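Local structure of putative Glycosidase (Bacteroides thetaiotaomicron, 3R67) at residues 232-237 / 298-303; 264-269 / 278-283. The protein is a putative glycosidase of unknown detailed function, built as a five-bladed beta-propeller of the kind shared by a large clan of carbohydrate-active proteins. All coordinates share one frame; numbering follows the deposited sequence.

Interaction 1: residues 232-237 / 298-303; sequences KVITPR and IDRLDK. With EDO (1,2-ethanediol), chain F.
R237 and R300 carry this contact, with their guanidinium groups stacked flat on each other. The group centres are 3.9 Å apart and the planes differ by 14°. R237 NE sits over the centre of the R300 group, 3.4 Å from R300 CZ. The two side chains run past each other in opposite directions. R300 is fully extended, with CG anti to the backbone N (chi1 -175°), and this carries its guanidinium across to the 232-237 loop. The opposite face of R300 is covered by the methyl I234 CG2, which lies toward the rim of the group.

Three hydrogen bonds cross between the segments. R300 NH2 gives an almost straight bond (177°) to T235 O, 2.9 Å away. The bond lies in the guanidinium plane but reaches the carbonyl from above its plane. R237 NH2 donates to L301 O at 2.7 Å, here in the carbonyl plane. R237 NH1 makes a salt bridge to D302 OD1 at 2.9 Å; as a hydrogen bond it is weak and bent.

Two like charges thus lie face to face. D242 probably offsets them, since its carboxylate makes salt bridges to R237 NE and R300 NH2. Y263 OH takes up R300 NE, so bonds along the edge fix the rotation of the R300 group.

A 1,2-ethanediol, probably from the crystallisation liquor, lies at the edge of the R300 group, near its plane. Its O1 accepts from R300 NH1 at 2.9 Å, and its O2 is hydrogen-bonded to T235 OG1.

The contact ties the loop between strands 221-222 and 245-255 to the end of strand 297-300. I234 packs from the loop onto strands 245-255, 258-266 and 282-289. Strand 297-300 pairs with 282-289, where I298 and D299 form a classic beta bulge opposite L288.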
loop_
_atom_site.group_PDB
_atom_site.type_symbol
_atom_site.label_atom_id
_atom_site.label_comp_id
_atom_site.label_asym_id
_atom_site.label_seq_id
_atom_site.Cartn_x
_atom_site.Cartn_y
_atom_site.Cartn_z
ATOM N N LYS A 232 4.786 19.336 -0.187
ATOM C CA LYS A 232 5.594 18.189 0.226
ATOM C C LYS A 232 5.686 18.164 1.762
ATOM O O LYS A 232 6.417 18.960 2.351
ATOM C CB LYS A 232 6.981 18.264 -0.432
ATOM C CG LYS A 232 6.948 18.238 -1.951
ATOM C CD LYS A 232 8.350 18.316 -2.524
ATOM C CE LYS A 232 8.358 18.193 -4.027
ATOM N NZ LYS A 232 9.748 18.200 -4.555
ATOM N N VAL A 233 4.918 17.294 2.412
ATOM C CA VAL A 233 4.867 17.267 3.875
ATOM C C VAL A 233 5.982 16.348 4.433
ATOM O O VAL A 233 6.367 16.490 5.592
ATOM C CB VAL A 233 3.473 16.857 4.414
ATOM C CG1 VAL A 233 2.425 17.872 3.990
ATOM C CG2 VAL A 233 3.061 15.438 3.998
ATOM N N ILE A 234 6.502 15.438 3.602
ATOM C CA ILE A 234 7.611 14.518 3.902
ATOM C C ILE A 234 8.442 14.396 2.648
ATOM O O ILE A 234 7.896 14.171 1.564
ATOM C CB ILE A 234 7.108 13.127 4.421
ATOM C CG1 ILE A 234 6.657 13.193 5.874
ATOM C CG2 ILE A 234 8.167 12.038 4.297
ATOM C CD1 ILE A 234 5.955 11.897 6.296
ATOM N N THR A 235 9.752 14.561 2.785
ATOM C CA THR A 235 10.696 14.401 1.684
ATOM C C THR A 235 11.833 13.497 2.145
ATOM O O THR A 235 12.114 13.456 3.346
ATOM C CB THR A 235 11.228 15.770 1.149
ATOM O OG1 THR A 235 11.869 16.479 2.200
ATOM C CG2 THR A 235 10.137 16.641 0.532
ATOM N N PRO A 236 12.532 12.795 1.220
ATOM C CA PRO A 236 13.684 11.976 1.630
ATOM C C PRO A 236 14.743 12.794 2.382
ATOM O O PRO A 236 14.921 13.996 2.125
ATOM C CB PRO A 236 14.234 11.465 0.296
ATOM C CG PRO A 236 13.032 11.444 -0.611
ATOM C CD PRO A 236 12.322 12.712 -0.242
ATOM N N ARG A 237 15.415 12.146 3.339
ATOM C CA ARG A 237 16.427 12.773 4.183
ATOM C C ARG A 237 17.769 12.144 3.963
ATOM O O ARG A 237 17.942 10.945 4.217
ATOM C CB ARG A 237 16.060 12.662 5.666
ATOM C CG ARG A 237 14.723 13.252 6.063
ATOM C CD ARG A 237 14.390 12.887 7.495
ATOM N NE ARG A 237 14.109 11.453 7.655
ATOM C CZ ARG A 237 13.855 10.873 8.824
ATOM N NH1 ARG A 237 13.858 11.585 9.941
ATOM N NH2 ARG A 237 13.623 9.568 8.887
ATOM N N ILE A 298 4.408 16.614 13.130
ATOM C CA ILE A 298 4.792 16.809 14.537
ATOM C C ILE A 298 6.164 16.165 14.766
ATOM O O ILE A 298 7.083 16.823 15.263
ATOM C CB ILE A 298 3.731 16.251 15.528
ATOM C CG1 ILE A 298 2.324 16.891 15.315
ATOM C CG2 ILE A 298 4.216 16.423 16.988
ATOM C CD1 ILE A 298 1.174 16.150 16.059
ATOM N N ASP A 299 6.302 14.882 14.409
ATOM C CA ASP A 299 7.525 14.132 14.633
ATOM C C ASP A 299 7.632 12.980 13.608
ATOM O O ASP A 299 6.677 12.694 12.874
ATOM C CB ASP A 299 7.559 13.601 16.086
ATOM C CG ASP A 299 8.927 13.172 16.581
ATOM O OD1 ASP A 299 9.948 13.546 15.933
ATOM O OD2 ASP A 299 8.990 12.522 17.646
ATOM N N ARG A 300 8.819 12.357 13.537
ATOM C CA ARG A 300 9.181 11.331 12.574
ATOM C C ARG A 300 10.314 10.472 13.128
ATOM O O ARG A 300 11.144 10.977 13.879
ATOM C CB ARG A 300 9.597 12.062 11.286
ATOM C CG ARG A 300 9.926 11.238 10.071
ATOM C CD ARG A 300 10.178 12.262 8.996
ATOM N NE ARG A 300 10.595 11.683 7.727
ATOM C CZ ARG A 300 10.982 12.406 6.695
ATOM N NH1 ARG A 300 11.039 13.731 6.790
ATOM N NH2 ARG A 300 11.359 11.815 5.568
ATOM N N LEU A 301 10.328 9.174 12.798
ATOM C CA LEU A 301 11.378 8.263 13.259
ATOM C C LEU A 301 12.647 8.501 12.457
ATOM O O LEU A 301 12.573 8.645 11.238
ATOM C CB LEU A 301 10.937 6.794 13.155
ATOM C CG LEU A 301 9.670 6.316 13.925
ATOM C CD1 LEU A 301 9.520 4.790 13.795
ATOM C CD2 LEU A 301 9.711 6.691 15.428
ATOM N N ASP A 302 13.805 8.559 13.129
ATOM C CA ASP A 302 15.105 8.784 12.482
ATOM C C ASP A 302 15.763 7.436 12.114
ATOM O O ASP A 302 16.716 7.388 11.324
ATOM C CB ASP A 302 16.012 9.629 13.389
ATOM C CG ASP A 302 15.497 11.065 13.519
ATOM O OD1 ASP A 302 14.654 11.482 12.678
ATOM O OD2 ASP A 302 15.952 11.784 14.446
ATOM N N LYS A 303 15.197 6.346 12.651
ATOM C CA LYS A 303 15.576 4.959 12.405
ATOM C C LYS A 303 14.343 4.167 12.054
ATOM O O LYS A 303 13.268 4.453 12.585
ATOM C CB LYS A 303 16.305 4.326 13.612
ATOM C CG LYS A 303 17.747 4.746 13.765
ATOM C CD LYS A 303 18.411 4.006 14.915
ATOM C CE LYS A 303 19.910 3.839 14.736
ATOM N NZ LYS A 303 20.624 5.131 14.606
HETATM C C1 EDO F . 10.067 16.754 5.508
HETATM O O1 EDO F . 11.391 16.230 5.269
HETATM C C2 EDO F . 9.877 18.216 5.098
HETATM O O2 EDO F . 10.034 18.397 3.678
#

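Interaction 2: residues 264-269 / 278-283. With EDO (1,2-ethanediol), chain J.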
loop_
_atom_site.group_PDB
_atom_site.type_symbol
_atom_site.label_atom_id
_atom_site.label_comp_id
_atom_site.label_asym_id
_atom_site.label_seq_id
_atom_site.Cartn_x
_atom_site.Cartn_y
_atom_site.Cartn_z
ATOM N N ASN A 264 7.139 3.606 3.854
ATOM C CA ASN A 264 8.293 2.863 3.364
ATOM C C ASN A 264 9.412 3.798 2.926
ATOM O O ASN A 264 9.194 4.647 2.067
ATOM C CB ASN A 264 7.877 1.981 2.202
ATOM C CG ASN A 264 6.822 1.002 2.582
ATOM O OD1 ASN A 264 7.099 0.039 3.270
ATOM N ND2 ASN A 264 5.602 1.196 2.089
ATOM N N GLY A 265 10.596 3.602 3.492
ATOM C CA GLY A 265 11.779 4.374 3.159
ATOM C C GLY A 265 12.768 3.570 2.343
ATOM O O GLY A 265 13.139 2.468 2.752
ATOM N N LYS A 266 13.207 4.105 1.182
ATOM C CA LYS A 266 14.240 3.437 0.383
ATOM C C LYS A 266 15.574 4.126 0.682
ATOM O O LYS A 266 15.668 5.341 0.663
ATOM C CB LYS A 266 13.918 3.411 -1.120
ATOM C CG LYS A 266 14.950 2.643 -1.932
ATOM C CD LYS A 266 14.691 2.744 -3.414
ATOM C CE LYS A 266 15.820 2.178 -4.220
ATOM N NZ LYS A 266 15.536 2.266 -5.678
ATOM N N ASN A 267 16.592 3.342 0.983
ATOM C CA ASN A 267 17.901 3.848 1.339
ATOM C C ASN A 267 18.766 4.054 0.103
ATOM O O ASN A 267 18.834 3.162 -0.740
ATOM C CB ASN A 267 18.574 2.861 2.301
ATOM C CG ASN A 267 19.797 3.388 2.995
ATOM O OD1 ASN A 267 19.870 4.557 3.381
ATOM N ND2 ASN A 267 20.734 2.497 3.283
ATOM N N LYS A 268 19.401 5.251 -0.023
ATOM C CA LYS A 268 20.348 5.533 -1.123
ATOM C C LYS A 268 21.618 4.729 -0.967
ATOM O O LYS A 268 22.019 4.414 0.150
ATOM C CB LYS A 268 20.720 7.021 -1.221
ATOM C CG LYS A 268 19.793 7.845 -2.077
ATOM C CD LYS A 268 20.388 9.213 -2.323
ATOM C CE LYS A 268 19.497 10.158 -3.078
ATOM N NZ LYS A 268 20.061 11.539 -3.051
ATOM N N SER A 269 22.267 4.427 -2.084
ATOM C CA SER A 269 23.559 3.751 -2.095
ATOM C C SER A 269 24.668 4.796 -1.910
ATOM O O SER A 269 24.674 5.817 -2.598
ATOM C CB SER A 269 23.739 2.946 -3.379
ATOM O OG SER A 269 23.580 3.768 -4.521
ATOM N N THR A 278 20.961 -1.703 4.487
ATOM C CA THR A 278 21.357 -2.144 3.161
ATOM C C THR A 278 21.013 -1.078 2.120
ATOM O O THR A 278 19.934 -0.478 2.163
ATOM C CB THR A 278 20.667 -3.484 2.838
ATOM O OG1 THR A 278 21.116 -4.455 3.786
ATOM C CG2 THR A 278 20.983 -3.997 1.434
ATOM N N ALA A 279 21.961 -0.821 1.214
ATOM C CA ALA A 279 21.760 0.106 0.105
ATOM C C ALA A 279 20.607 -0.381 -0.776
ATOM O O ALA A 279 20.478 -1.588 -1.025
ATOM C CB ALA A 279 23.038 0.245 -0.710
ATOM N N ASN A 280 19.723 0.553 -1.165
ATOM C CA ASN A 280 18.565 0.340 -2.041
ATOM C C ASN A 280 17.487 -0.522 -1.361
ATOM O O ASN A 280 16.470 -0.769 -1.991
ATOM C CB ASN A 280 18.983 -0.297 -3.379
ATOM C CG ASN A 280 20.019 0.519 -4.107
ATOM O OD1 ASN A 280 19.936 1.751 -4.205
ATOM N ND2 ASN A 280 21.041 -0.150 -4.580
ATOM N N SER A 281 17.643 -0.899 -0.073
ATOM C CA SER A 281 16.604 -1.653 0.624
ATOM C C SER A 281 15.509 -0.724 1.112
ATOM O O SER A 281 15.771 0.464 1.350
ATOM C CB SER A 281 17.170 -2.438 1.810
ATOM O OG SER A 281 17.559 -1.612 2.900
ATOM N N TYR A 282 14.290 -1.283 1.297
ATOM C CA TYR A 282 13.126 -0.601 1.850
ATOM C C TYR A 282 12.924 -1.019 3.300
ATOM O O TYR A 282 12.703 -2.203 3.587
ATOM C CB TYR A 282 11.859 -0.884 1.041
ATOM C CG TYR A 282 11.745 -0.226 -0.316
ATOM C CD1 TYR A 282 12.522 -0.658 -1.388
ATOM C CD2 TYR A 282 10.730 0.692 -0.582
ATOM C CE1 TYR A 282 12.375 -0.109 -2.659
ATOM C CE2 TYR A 282 10.555 1.230 -1.855
ATOM C CZ TYR A 282 11.384 0.830 -2.891
ATOM O OH TYR A 282 11.203 1.334 -4.159
ATOM N N CYS A 283 13.068 -0.065 4.209
ATOM C CA CYS A 283 12.858 -0.192 5.654
ATOM C C CYS A 283 11.701 0.724 6.024
ATOM O O CYS A 283 11.572 1.793 5.412
ATOM C CB CYS A 283 14.133 0.136 6.429
ATOM S SG CYS A 283 15.506 -0.995 6.121
HETATM C C1 EDO J . 24.050 2.327 2.264
HETATM O O1 EDO J . 23.899 3.750 2.040
HETATM C C2 EDO J . 25.495 1.944 1.941
HETATM O O2 EDO J . 25.727 0.530 1.843
HETATM O O HOH W 1 13.029 1.094 -6.421
#
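K266 turns CG anti to its own N (chi1 -176°) and stays extended beyond it, so CB, CG and CD pass obliquely across one face of the Y282 ring, and CE goes on to N280. Y282 takes chi1 -73°, which sets the ring under K266 CB. That carbon lies 3.9 Å from the ring centroid, almost on the ring normal, as a CH-pi contact. N264 CB reaches the ring edge. One water joins the two polar ends, 2.9 Å from both K266 NZ and Y282 OH.

The backbones pair as antiparallel strands. G265 and C283 form a hydrogen-bonded pair, with G265 N to C283 O at 2.8 Å and C283 N to G265 O at 2.9 Å. K266 and Y282 are the next, non-hydrogen-bonded pair. Beyond it N267 N bonds to S281 O, and N280 N to N267 O.

T278 to S281 is a type II turn. T278 O accepts from S281 N and S281 OG, both on the same face of its plane. N267 ND2 adds a weak bond to the same oxygen, while D274 N holds N267 OD1. Y318 OH bonds N280 O.

K266 thus covers one ring face with carbon, while its ammonium meets water and, through a long, weak ion pair, D244.

Overall arrangement
Both contacts reach the same sheet and lie on the same side of the chain's centre. Their centres are 15 Å apart, and the nearest atoms come within about 6 Å without touching. Along the chain the order is 232-237, 264-269, 278-283, 298-303, so interaction 2 falls wholly between the halves of interaction 1. Strands 245-255, 258-266, 282-289 and 297-300 pair antiparallel in that order, consistent with one four-stranded blade of the propeller. Interaction 2 joins the facing ends of its two middle strands. Interaction 1 ties the end of its last strand back to the loop ahead of its first.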